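Local coordinates for devB protein (Vibrio cholerae O1 biovar eltor str. N16961, PDB 1Y89) that probably hydrolyses 6-phosphogluconolactone to 6-phosphogluconate in the pentose phosphate pathway, at residues L190-G195 / Y228-A233; F132-L137 / A184-Y189; T9-V14 / P41-K46; G151-A156 / P212-K217. One frame throughout, in Å; residues are numbered along the deposited sequence.

From the N terminus, contact 3 closes the first loop, bringing helix 39-48 against the start of helix 10-25, and is complete before the other three begin. Contact 2 then pairs strand 134-137 with strand 186-191 in the middle of the large sheet. Contact 4 opens within the loop that contact 2 closes, at 151-156, and ends beyond it at 212-217, so the two cross. Contact 1 follows contact 2 on the same strand 186-191, joining its end to strand 224-230, and it crosses contact 4 in turn. L192 of contact 1 packs on A10 and V13, and L136 of contact 2 meets L44, so the helix pair of contact 3 packs against the part of the fold that contacts 1 and 2 join.

Contact 1 of 4, residues L190-G195 / Y228-A233; sequences LVLGAG and YLDSDA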
loop_
_atom_site.group_PDB
_atom_site.type_symbol
_atom_site.label_atom_id
_atom_site.label_comp_id
_atom_site.label_asym_id
_atom_site.label_seq_id
_atom_site.Cartn_x
_atom_site.Cartn_y
_atom_site.Cartn_z
ATOM N N LEU A 190 7.699 10.440 -3.661
ATOM C CA LEU A 190 7.595 10.872 -2.270
ATOM C C LEU A 190 7.245 12.351 -2.349
ATOM O O LEU A 190 8.081 13.188 -2.726
ATOM C CB LEU A 190 8.919 10.661 -1.521
ATOM C CG LEU A 190 9.527 9.248 -1.627
ATOM C CD1 LEU A 190 10.850 9.175 -0.793
ATOM C CD2 LEU A 190 8.489 8.151 -1.199
ATOM N N VAL A 191 5.983 12.663 -2.024
ATOM C CA VAL A 191 5.435 13.987 -2.358
ATOM C C VAL A 191 4.760 14.541 -1.121
ATOM O O VAL A 191 3.615 14.191 -0.843
ATOM C CB VAL A 191 4.424 13.903 -3.519
ATOM C CG1 VAL A 191 3.986 15.307 -3.943
ATOM C CG2 VAL A 191 5.053 13.165 -4.720
ATOM N N LEU A 192 5.490 15.398 -0.402
ATOM C CA LEU A 192 5.075 15.905 0.892
ATOM C C LEU A 192 4.940 17.421 0.922
ATOM O O LEU A 192 5.715 18.135 0.275
ATOM C CB LEU A 192 6.070 15.471 1.978
ATOM C CG LEU A 192 5.849 14.055 2.525
ATOM C CD1 LEU A 192 5.894 12.960 1.482
ATOM C CD2 LEU A 192 6.841 13.759 3.632
ATOM N N GLY A 193 3.955 17.899 1.688
ATOM C CA GLY A 193 3.826 19.333 2.023
ATOM C C GLY A 193 2.792 20.066 1.173
ATOM O O GLY A 193 2.446 19.635 0.060
ATOM N N ALA A 194 2.289 21.179 1.710
ATOM C CA ALA A 194 1.245 21.958 1.064
ATOM C C ALA A 194 1.685 22.484 -0.301
ATOM O O ALA A 194 0.848 22.714 -1.180
ATOM C CB ALA A 194 0.815 23.145 1.990
ATOM N N GLY A 195 2.990 22.673 -0.466
ATOM C CA GLY A 195 3.587 23.149 -1.728
ATOM C C GLY A 195 3.330 22.225 -2.907
ATOM O O GLY A 195 3.368 22.659 -4.073
ATOM N N TYR A 228 3.494 8.356 -2.223
ATOM C CA TYR A 228 3.496 8.512 -0.756
ATOM C C TYR A 228 3.199 9.986 -0.479
ATOM O O TYR A 228 4.000 10.845 -0.857
ATOM C CB TYR A 228 4.894 8.202 -0.184
ATOM C CG TYR A 228 5.183 6.723 0.032
ATOM C CD1 TYR A 228 5.128 5.823 -1.020
ATOM C CD2 TYR A 228 5.518 6.235 1.286
ATOM C CE1 TYR A 228 5.365 4.473 -0.810
ATOM C CE2 TYR A 228 5.762 4.895 1.511
ATOM C CZ TYR A 228 5.673 4.013 0.453
ATOM O OH TYR A 228 5.867 2.672 0.669
ATOM N N LEU A 229 2.062 10.288 0.147
ATOM C CA LEU A 229 1.737 11.681 0.430
ATOM C C LEU A 229 1.538 11.850 1.925
ATOM O O LEU A 229 1.219 10.883 2.625
ATOM C CB LEU A 229 0.410 12.080 -0.249
ATOM C CG LEU A 229 0.182 11.818 -1.749
ATOM C CD1 LEU A 229 -1.133 12.460 -2.154
ATOM C CD2 LEU A 229 1.275 12.274 -2.657
ATOM N N ASP A 230 1.686 13.083 2.403
ATOM C CA ASP A 230 1.161 13.413 3.708
ATOM C C ASP A 230 -0.159 14.142 3.530
ATOM O O ASP A 230 -0.555 14.444 2.389
ATOM C CB ASP A 230 2.178 14.200 4.566
ATOM C CG ASP A 230 2.583 15.541 3.959
ATOM O OD1 ASP A 230 2.233 15.858 2.802
ATOM O OD2 ASP A 230 3.287 16.292 4.666
ATOM N N SER A 231 -0.863 14.378 4.643
ATOM C CA SER A 231 -2.154 15.023 4.614
ATOM C C SER A 231 -2.066 16.343 3.878
ATOM O O SER A 231 -2.942 16.653 3.062
ATOM C CB SER A 231 -2.664 15.263 6.052
ATOM O OG SER A 231 -3.021 14.007 6.591
ATOM N N ASP A 232 -0.996 17.102 4.135
ATOM C CA ASP A 232 -0.839 18.409 3.478
ATOM C C ASP A 232 -0.780 18.294 1.960
ATOM O O ASP A 232 -1.502 18.993 1.256
ATOM C CB ASP A 232 0.390 19.156 4.000
ATOM C CG ASP A 232 0.149 19.790 5.381
ATOM O OD1 ASP A 232 -1.003 19.782 5.860
ATOM O OD2 ASP A 232 1.116 20.297 5.965
ATOM N N ALA A 233 0.048 17.388 1.442
ATOM C CA ALA A 233 0.123 17.223 -0.018
ATOM C C ALA A 233 -1.182 16.666 -0.610
ATOM O O ALA A 233 -1.495 16.891 -1.797
ATOM C CB ALA A 233 1.301 16.318 -0.378
HETATM O O HOH W 1 3.123 21.673 4.336
#
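L190 and Y228 lie side by side and point the same way on one face of the sheet, the L190 methyl CD2 resting 3.7 Å from Y228 CB and obliquely against the ring. V191 and L229 occupy the other face, where V191 CB meets L229 CD2 at 3.6 Å. Between these neighbouring parallel strands V191 N donates to Y228 O in a nearly straight bond of 2.9 Å. At the end of strand 224-230 the D230 carboxylate takes over. With CG held between the backbone N and the carbonyl carbon (chi1 61°), the group crosses L192 obliquely, and its OD1 accepts from G193 N at 2.9 Å on the syn side, 19° out of the carboxylate plane. D230 is also the N-cap of the short, weakly bonded helix 231-234, its OD1 receiving A233 N from above that plane at 3.0 Å. A water bridges A194 N and D232 OD2 farther out. Helix 10-25 covers L190 and Y228, while V200 of helix 197-205 touches V191 and L229. One carboxylate oxygen thus ties the turn after strand 186-191 to the start of the helix after strand 224-230; its two N-H donors and the helix N terminus would probably favour the negative charge.

Contact 2 of 4, residues F132-L137 / A184-Y189; sequences FDWILL and AKRISY
R186 lays its guanidinium flat on the indole of W134, the two centres 3.9 Å apart and the planes only 12° from parallel. R186 reaches there with CG anti to its backbone N (chi1 176°) and an extended chain, which also puts CD over the five-membered ring as a CH-pi contact. L136 CD2 lies on the opposite indole face, offset toward the rim. In the ring plane W134 NE1 donates to S188 OG at 2.8 Å, so the indole is held on both faces and at its edge. E226 binds both S188 OG and R186 NE, and D20 and Y24 take the other guanidinium nitrogens; these partners suggest a firmly fixed cation, although a polyether molecule also touches R186. The strands behind this cluster, 134-137 and 186-191, are neighbours in the parallel part of the Rossmann-like alpha/beta sheet, joined in the usual staggered way by I135 N to R186 O (2.9 Å), S188 N to I135 O and L137 N to S188 O. On the face opposite W134, L137 CD1 approaches Y189 CE1 at 3.5 Å with the two side chains running alongside, and I135 CD1 meets A184 CB, also at 3.5 Å. The solvent side is the D133-K185 pair, where the exposed K185 stretches along D133 until NZ forms a salt bridge of 2.9 Å with OD1, met from above the carboxylate plane, while D133 OD2 turns to H32 N.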
loop_
_atom_site.group_PDB
_atom_site.type_symbol
_atom_site.label_atom_id
_atom_site.label_comp_id
_atom_site.label_asym_id
_atom_site.label_seq_id
_atom_site.Cartn_x
_atom_site.Cartn_y
_atom_site.Cartn_z
ATOM N N PHE A 132 16.007 -2.216 -10.972
ATOM C CA PHE A 132 16.120 -1.775 -9.590
ATOM C C PHE A 132 15.064 -2.441 -8.738
ATOM O O PHE A 132 13.917 -2.658 -9.178
ATOM C CB PHE A 132 16.037 -0.241 -9.482
ATOM C CG PHE A 132 17.378 0.427 -9.721
ATOM C CD1 PHE A 132 17.870 0.591 -11.018
ATOM C CD2 PHE A 132 18.170 0.809 -8.640
ATOM C CE1 PHE A 132 19.131 1.144 -11.250
ATOM C CE2 PHE A 132 19.443 1.375 -8.830
ATOM C CZ PHE A 132 19.926 1.559 -10.112
ATOM N N ASP A 133 15.461 -2.769 -7.522
ATOM C CA ASP A 133 14.495 -3.261 -6.531
ATOM C C ASP A 133 13.581 -2.136 -6.082
ATOM O O ASP A 133 12.389 -2.370 -5.835
ATOM C CB ASP A 133 15.214 -3.877 -5.327
ATOM C CG ASP A 133 15.968 -5.130 -5.698
ATOM O OD1 ASP A 133 15.329 -6.201 -5.807
ATOM O OD2 ASP A 133 17.192 -5.039 -5.913
ATOM N N TRP A 134 14.119 -0.919 -6.017
ATOM C CA TRP A 134 13.361 0.201 -5.461
ATOM C C TRP A 134 13.972 1.508 -5.902
ATOM O O TRP A 134 15.198 1.732 -5.749
ATOM C CB TRP A 134 13.398 0.140 -3.931
ATOM C CG TRP A 134 12.338 1.007 -3.237
ATOM C CD1 TRP A 134 11.238 1.612 -3.811
ATOM C CD2 TRP A 134 12.271 1.286 -1.835
ATOM N NE1 TRP A 134 10.497 2.261 -2.838
ATOM C CE2 TRP A 134 11.107 2.065 -1.615
ATOM C CE3 TRP A 134 13.100 0.962 -0.737
ATOM C CZ2 TRP A 134 10.725 2.513 -0.319
ATOM C CZ3 TRP A 134 12.723 1.403 0.546
ATOM C CH2 TRP A 134 11.543 2.171 0.738
ATOM N N ILE A 135 13.144 2.390 -6.447
ATOM C CA ILE A 135 13.609 3.718 -6.819
ATOM C C ILE A 135 12.735 4.703 -6.061
ATOM O O ILE A 135 11.488 4.693 -6.212
ATOM C CB ILE A 135 13.523 3.954 -8.363
ATOM C CG1 ILE A 135 14.346 2.873 -9.125
ATOM C CG2 ILE A 135 13.986 5.379 -8.739
ATOM C CD1 ILE A 135 14.346 3.062 -10.672
ATOM N N LEU A 136 13.387 5.567 -5.279
ATOM C CA LEU A 136 12.694 6.658 -4.561
ATOM C C LEU A 136 12.787 7.891 -5.456
ATOM O O LEU A 136 13.908 8.249 -5.933
ATOM C CB LEU A 136 13.425 6.981 -3.235
ATOM C CG LEU A 136 13.518 5.809 -2.226
ATOM C CD1 LEU A 136 14.041 6.369 -0.860
ATOM C CD2 LEU A 136 12.188 5.181 -2.040
ATOM N N LEU A 137 11.648 8.531 -5.690
ATOM C CA LEU A 137 11.572 9.637 -6.647
ATOM C C LEU A 137 10.940 10.847 -6.008
ATOM O O LEU A 137 10.132 10.709 -5.069
ATOM C CB LEU A 137 10.744 9.241 -7.896
ATOM C CG LEU A 137 11.424 8.146 -8.719
ATOM C CD1 LEU A 137 10.410 7.614 -9.760
ATOM C CD2 LEU A 137 12.695 8.713 -9.443
ATOM N N ALA A 184 11.995 -0.816 -13.254
ATOM C CA ALA A 184 12.185 -1.125 -11.830
ATOM C C ALA A 184 11.037 -1.954 -11.239
ATOM O O ALA A 184 9.897 -1.904 -11.734
ATOM C CB ALA A 184 12.396 0.153 -11.042
ATOM N N LYS A 185 11.330 -2.731 -10.196
ATOM C CA LYS A 185 10.280 -3.529 -9.556
ATOM C C LYS A 185 9.277 -2.636 -8.813
ATOM O O LYS A 185 8.097 -2.998 -8.654
ATOM C CB LYS A 185 10.889 -4.524 -8.581
ATOM C CG LYS A 185 11.731 -5.604 -9.295
ATOM C CD LYS A 185 12.451 -6.443 -8.254
ATOM C CE LYS A 185 13.543 -7.380 -8.884
ATOM N NZ LYS A 185 14.399 -8.064 -7.814
ATOM N N ARG A 186 9.756 -1.475 -8.375
ATOM C CA ARG A 186 9.003 -0.617 -7.470
ATOM C C ARG A 186 9.557 0.784 -7.566
ATOM O O ARG A 186 10.776 0.978 -7.416
ATOM C CB ARG A 186 9.125 -1.149 -6.034
ATOM C CG ARG A 186 8.431 -0.244 -4.976
ATOM C CD ARG A 186 8.720 -0.798 -3.584
ATOM N NE ARG A 186 8.026 -0.011 -2.547
ATOM C CZ ARG A 186 8.260 -0.103 -1.248
ATOM N NH1 ARG A 186 9.189 -0.953 -0.786
ATOM N NH2 ARG A 186 7.574 0.678 -0.411
ATOM N N ILE A 187 8.698 1.765 -7.856
ATOM C CA ILE A 187 9.131 3.155 -7.805
ATOM C C ILE A 187 8.136 3.884 -6.924
ATOM O O ILE A 187 6.949 3.554 -6.922
ATOM C CB ILE A 187 9.266 3.825 -9.230
ATOM C CG1 ILE A 187 7.876 4.101 -9.845
ATOM C CG2 ILE A 187 10.121 2.921 -10.207
ATOM C CD1 ILE A 187 7.919 4.829 -11.266
ATOM N N SER A 188 8.629 4.856 -6.166
ATOM C CA SER A 188 7.824 5.488 -5.137
ATOM C C SER A 188 8.059 6.970 -5.193
ATOM O O SER A 188 9.156 7.422 -4.867
ATOM C CB SER A 188 8.185 4.974 -3.716
ATOM O OG SER A 188 8.180 3.552 -3.639
ATOM N N TYR A 189 7.031 7.705 -5.603
ATOM C CA TYR A 189 7.084 9.167 -5.641
ATOM C C TYR A 189 6.755 9.706 -4.255
ATOM O O TYR A 189 5.687 9.394 -3.718
ATOM C CB TYR A 189 6.064 9.709 -6.637
ATOM C CG TYR A 189 6.392 9.392 -8.078
ATOM C CD1 TYR A 189 7.392 10.111 -8.749
ATOM C CD2 TYR A 189 5.671 8.401 -8.789
ATOM C CE1 TYR A 189 7.708 9.858 -10.066
ATOM C CE2 TYR A 189 5.980 8.113 -10.136
ATOM C CZ TYR A 189 6.987 8.862 -10.764
ATOM O OH TYR A 189 7.327 8.629 -12.080
#

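Contact 3 of 4, residues T9-V14 / P41-K46; sequences TADAVV and PKMLFK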
loop_
_atom_site.group_PDB
_atom_site.type_symbol
_atom_site.label_atom_id
_atom_site.label_comp_id
_atom_site.label_asym_id
_atom_site.label_seq_id
_atom_site.Cartn_x
_atom_site.Cartn_y
_atom_site.Cartn_z
ATOM N N THR A 9 1.562 12.404 8.857
ATOM C CA THR A 9 2.703 13.273 9.173
ATOM C C THR A 9 3.862 12.869 8.273
ATOM O O THR A 9 3.884 11.734 7.760
ATOM C CB THR A 9 3.201 13.110 10.639
ATOM O OG1 THR A 9 3.699 11.787 10.810
ATOM C CG2 THR A 9 2.086 13.381 11.701
ATOM N N ALA A 10 4.824 13.779 8.080
ATOM C CA ALA A 10 6.047 13.439 7.343
ATOM C C ALA A 10 6.842 12.367 8.089
ATOM O O ALA A 10 7.489 11.529 7.454
ATOM C CB ALA A 10 6.931 14.686 7.125
ATOM N N ASP A 11 6.844 12.425 9.433
ATOM C CA ASP A 11 7.548 11.388 10.227
ATOM C C ASP A 11 7.043 9.973 9.856
ATOM O O ASP A 11 7.820 9.048 9.742
ATOM C CB ASP A 11 7.352 11.598 11.745
ATOM C CG ASP A 11 8.307 12.652 12.353
ATOM O OD1 ASP A 11 9.378 12.940 11.788
ATOM O OD2 ASP A 11 8.000 13.176 13.446
ATOM N N ALA A 12 5.727 9.827 9.698
ATOM C CA ALA A 12 5.097 8.523 9.414
ATOM C C ALA A 12 5.483 8.046 8.040
ATOM O O ALA A 12 5.668 6.845 7.848
ATOM C CB ALA A 12 3.573 8.631 9.494
ATOM N N VAL A 13 5.569 8.969 7.079
ATOM C CA VAL A 13 6.064 8.603 5.720
ATOM C C VAL A 13 7.443 7.993 5.816
ATOM O O VAL A 13 7.701 6.902 5.319
ATOM C CB VAL A 13 6.146 9.840 4.761
ATOM C CG1 VAL A 13 6.794 9.418 3.449
ATOM C CG2 VAL A 13 4.735 10.466 4.510
ATOM N N VAL A 14 8.361 8.714 6.454
ATOM C CA VAL A 14 9.761 8.279 6.468
ATOM C C VAL A 14 9.959 7.011 7.327
ATOM O O VAL A 14 10.782 6.175 7.005
ATOM C CB VAL A 14 10.639 9.456 6.861
ATOM C CG1 VAL A 14 11.952 9.012 7.273
ATOM C CG2 VAL A 14 10.749 10.415 5.615
ATOM N N PRO A 41 13.900 12.697 1.170
ATOM C CA PRO A 41 15.119 11.896 1.369
ATOM C C PRO A 41 15.992 12.339 2.556
ATOM O O PRO A 41 16.446 11.471 3.299
ATOM C CB PRO A 41 15.871 12.037 0.022
ATOM C CG PRO A 41 14.776 12.216 -0.988
ATOM C CD PRO A 41 13.731 13.083 -0.265
ATOM N N LYS A 42 16.202 13.656 2.714
ATOM C CA LYS A 42 16.893 14.274 3.873
ATOM C C LYS A 42 16.381 13.707 5.189
ATOM O O LYS A 42 17.148 13.223 6.020
ATOM C CB LYS A 42 16.670 15.810 3.873
ATOM C CG LYS A 42 16.507 16.497 5.252
ATOM C CD LYS A 42 15.243 17.414 5.358
ATOM C CE LYS A 42 15.202 18.154 6.666
ATOM N NZ LYS A 42 14.257 17.568 7.655
HETATM N N MSE A 43 15.066 13.807 5.374
HETATM C CA MSE A 43 14.405 13.262 6.561
HETATM C C MSE A 43 14.647 11.762 6.714
HETATM O O MSE A 43 14.917 11.282 7.816
HETATM C CB MSE A 43 12.912 13.518 6.480
HETATM C CG MSE A 43 12.561 14.973 6.619
HETATM SE SE MSE A 43 10.585 15.092 6.826
HETATM C CE MSE A 43 10.356 13.905 8.439
ATOM N N LEU A 44 14.538 11.021 5.608
ATOM C CA LEU A 44 14.810 9.590 5.623
ATOM C C LEU A 44 16.236 9.282 6.076
ATOM O O LEU A 44 16.435 8.441 6.940
ATOM C CB LEU A 44 14.519 8.941 4.253
ATOM C CG LEU A 44 14.825 7.441 4.122
ATOM C CD1 LEU A 44 14.001 6.596 5.147
ATOM C CD2 LEU A 44 14.534 7.016 2.692
ATOM N N PHE A 45 17.230 9.990 5.534
ATOM C CA PHE A 45 18.630 9.759 5.924
ATOM C C PHE A 45 18.856 9.974 7.417
ATOM O O PHE A 45 19.582 9.218 8.054
ATOM C CB PHE A 45 19.574 10.708 5.139
ATOM C CG PHE A 45 19.470 10.554 3.622
ATOM C CD1 PHE A 45 19.192 9.317 3.053
ATOM C CD2 PHE A 45 19.690 11.648 2.782
ATOM C CE1 PHE A 45 19.091 9.161 1.653
ATOM C CE2 PHE A 45 19.594 11.507 1.389
ATOM C CZ PHE A 45 19.310 10.255 0.823
ATOM N N LYS A 46 18.271 11.034 7.970
ATOM C CA LYS A 46 18.398 11.282 9.404
ATOM C C LYS A 46 17.799 10.137 10.207
ATOM O O LYS A 46 18.339 9.737 11.236
ATOM C CB LYS A 46 17.778 12.645 9.792
ATOM C CG LYS A 46 18.557 13.838 9.126
ATOM C CD LYS A 46 18.111 15.198 9.646
ATOM C CE LYS A 46 16.776 15.582 9.050
ATOM N NZ LYS A 46 16.208 16.835 9.670
#
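The carboxylate of D11 is the flat group that touches across this contact: its OD1 lies 3.6 Å from the selenomethyl carbon CE of M43, a selenomethionine, and the two side chains cross at about a right angle. The other flat group, the F45 ring, carries P41 O of its own helix on one face, offset toward the rim, and packs against helix 80-89 instead. A bend at the last torsion of M43 (chi3 57°) brings its end over A10, whose CB is 3.7 Å from SE and 3.8 Å from CE. V14 approaches deeper in the interface. Both its methyls face the M43-L44 backbone, CG2 meeting M43 CB at 3.9 Å while CG1, anti to the backbone N, presses on L44 CA at a tight 3.4 Å and also touches L44 CD1. The packing is mostly apolar, and no hydrogen bond joins the segments. T9 caps the first helix through OG1, which accepts from A12 N. The axes of segments 10-14 and 41-46 cross at -67°, 9.7 Å apart at closest approach, and L44 continues along helix 10-25 onto L17, A18 and M21. These are helices packed over the parallel part of a mixed sheet, consistent with the helical layer of a Rossmann-like alpha/beta fold.

Contact 4 of 4, residues G151-A156 / P212-K217; sequences GQTDYA and PYPAAK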
loop_
_atom_site.group_PDB
_atom_site.type_symbol
_atom_site.label_atom_id
_atom_site.label_comp_id
_atom_site.label_asym_id
_atom_site.label_seq_id
_atom_site.Cartn_x
_atom_site.Cartn_y
_atom_site.Cartn_z
ATOM N N GLY A 151 8.959 18.722 -21.333
ATOM C CA GLY A 151 9.385 19.263 -22.625
ATOM C C GLY A 151 10.797 18.881 -23.061
ATOM O O GLY A 151 11.146 19.062 -24.234
ATOM N N GLN A 152 11.621 18.376 -22.143
ATOM C CA GLN A 152 12.993 18.018 -22.503
ATOM C C GLN A 152 13.327 16.553 -22.274
ATOM O O GLN A 152 14.469 16.140 -22.459
ATOM C CB GLN A 152 14.030 18.986 -21.883
ATOM C CG GLN A 152 14.015 19.190 -20.385
ATOM C CD GLN A 152 15.163 20.128 -19.868
ATOM O OE1 GLN A 152 16.110 19.677 -19.200
ATOM N NE2 GLN A 152 15.077 21.412 -20.203
ATOM N N THR A 153 12.310 15.762 -21.916
ATOM C CA THR A 153 12.478 14.339 -21.673
ATOM C C THR A 153 12.144 13.512 -22.934
ATOM O O THR A 153 11.068 13.667 -23.530
ATOM C CB THR A 153 11.568 13.881 -20.519
ATOM O OG1 THR A 153 11.950 14.581 -19.323
ATOM C CG2 THR A 153 11.675 12.358 -20.288
ATOM N N ASP A 154 13.061 12.630 -23.304
ATOM C CA ASP A 154 12.841 11.701 -24.411
ATOM C C ASP A 154 12.428 10.373 -23.789
ATOM O O ASP A 154 13.277 9.631 -23.268
ATOM C CB ASP A 154 14.107 11.541 -25.253
ATOM C CG ASP A 154 13.942 10.506 -26.371
ATOM O OD1 ASP A 154 12.826 9.967 -26.558
ATOM O OD2 ASP A 154 14.934 10.220 -27.050
ATOM N N TYR A 155 11.119 10.107 -23.818
ATOM C CA TYR A 155 10.547 8.923 -23.196
ATOM C C TYR A 155 10.893 7.675 -23.973
ATOM O O TYR A 155 10.647 6.579 -23.491
ATOM C CB TYR A 155 9.012 9.033 -23.040
ATOM C CG TYR A 155 8.615 10.140 -22.118
ATOM C CD1 TYR A 155 8.605 9.955 -20.713
ATOM C CD2 TYR A 155 8.290 11.377 -22.622
ATOM C CE1 TYR A 155 8.255 11.003 -19.853
ATOM C CE2 TYR A 155 7.930 12.436 -21.766
ATOM C CZ TYR A 155 7.924 12.241 -20.393
ATOM O OH TYR A 155 7.583 13.318 -19.597
ATOM N N ALA A 156 11.449 7.828 -25.169
ATOM C CA ALA A 156 11.844 6.673 -25.960
ATOM C C ALA A 156 13.351 6.445 -25.944
ATOM O O ALA A 156 13.857 5.649 -26.732
ATOM C CB ALA A 156 11.329 6.810 -27.399
ATOM N N PRO A 212 1.912 17.586 -19.119
ATOM C CA PRO A 212 3.300 17.608 -19.565
ATOM C C PRO A 212 4.283 17.040 -18.503
ATOM O O PRO A 212 5.495 17.018 -18.738
ATOM C CB PRO A 212 3.540 19.096 -19.828
ATOM C CG PRO A 212 2.676 19.784 -18.807
ATOM C CD PRO A 212 1.476 18.887 -18.577
ATOM N N TYR A 213 3.765 16.490 -17.407
ATOM C CA TYR A 213 4.592 16.084 -16.247
ATOM C C TYR A 213 5.225 14.701 -16.389
ATOM O O TYR A 213 4.514 13.712 -16.393
ATOM C CB TYR A 213 3.735 16.079 -14.977
ATOM C CG TYR A 213 2.931 17.325 -14.748
ATOM C CD1 TYR A 213 3.460 18.574 -15.045
ATOM C CD2 TYR A 213 1.653 17.262 -14.198
ATOM C CE1 TYR A 213 2.740 19.729 -14.808
ATOM C CE2 TYR A 213 0.913 18.413 -13.968
ATOM C CZ TYR A 213 1.478 19.648 -14.271
ATOM O OH TYR A 213 0.777 20.823 -14.054
ATOM N N PRO A 214 6.570 14.618 -16.433
ATOM C CA PRO A 214 7.210 13.301 -16.404
ATOM C C PRO A 214 6.683 12.388 -15.272
ATOM O O PRO A 214 6.457 11.188 -15.504
ATOM C CB PRO A 214 8.699 13.648 -16.215
ATOM C CG PRO A 214 8.814 15.036 -16.949
ATOM C CD PRO A 214 7.547 15.720 -16.594
ATOM N N ALA A 215 6.520 12.923 -14.054
ATOM C CA ALA A 215 6.037 12.091 -12.934
ATOM C C ALA A 215 4.622 11.540 -13.157
ATOM O O ALA A 215 4.305 10.466 -12.630
ATOM C CB ALA A 215 6.095 12.856 -11.594
ATOM N N ALA A 216 3.774 12.261 -13.909
ATOM C CA ALA A 216 2.464 11.701 -14.334
ATOM C C ALA A 216 2.583 10.564 -15.374
ATOM O O ALA A 216 1.718 9.674 -15.440
ATOM C CB ALA A 216 1.562 12.796 -14.891
ATOM N N LYS A 217 3.632 10.608 -16.187
ATOM C CA LYS A 217 3.817 9.695 -17.327
ATOM C C LYS A 217 4.639 8.441 -17.052
ATOM O O LYS A 217 4.561 7.455 -17.798
ATOM C CB LYS A 217 4.492 10.450 -18.487
ATOM C CG LYS A 217 3.649 11.560 -19.068
ATOM C CD LYS A 217 4.361 12.172 -20.269
ATOM C CE LYS A 217 3.770 13.528 -20.629
ATOM N NZ LYS A 217 2.400 13.364 -21.201
HETATM O O HOH W 2 7.263 15.753 -20.697
#
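The long loop between strands 134-137 and 161-165 docks here on the first turn of the short helix 214-217, with Y155 as its main point of touch against P214 and K217. The phenol OH of Y155 reaches P214 CA at 3.2 Å and P214 CG at 3.4 Å, with CA at the edge of the tyrosine ring, near its plane. The K217 and Y155 side chains cross at about a right angle, with K217 CD placed obliquely to the ring, 3.6 Å from Y155 CZ. The bend at the end of the lysine chain (chi4 -70°) belongs with NZ binding L211 O and A208 O, so its aliphatic part is what meets the tyrosine. Within the loop, T153 CG2 sits over the centre of one face of the Y155 ring, 3.6 Å above its plane, and T153 OG1 is bonded to F149 O. An Asx turn, A156 N to D154 OD1, spans Y155. In the ring plane, a water 2.7 Å from Y155 OH donates to P212 O at 2.9 Å. Direct contact between the segments is therefore van der Waals in character, and the hydrogen-bonded link between Y155 OH and P212 O, just ahead of the helix, runs through a water, as suits a joint at the protein surface.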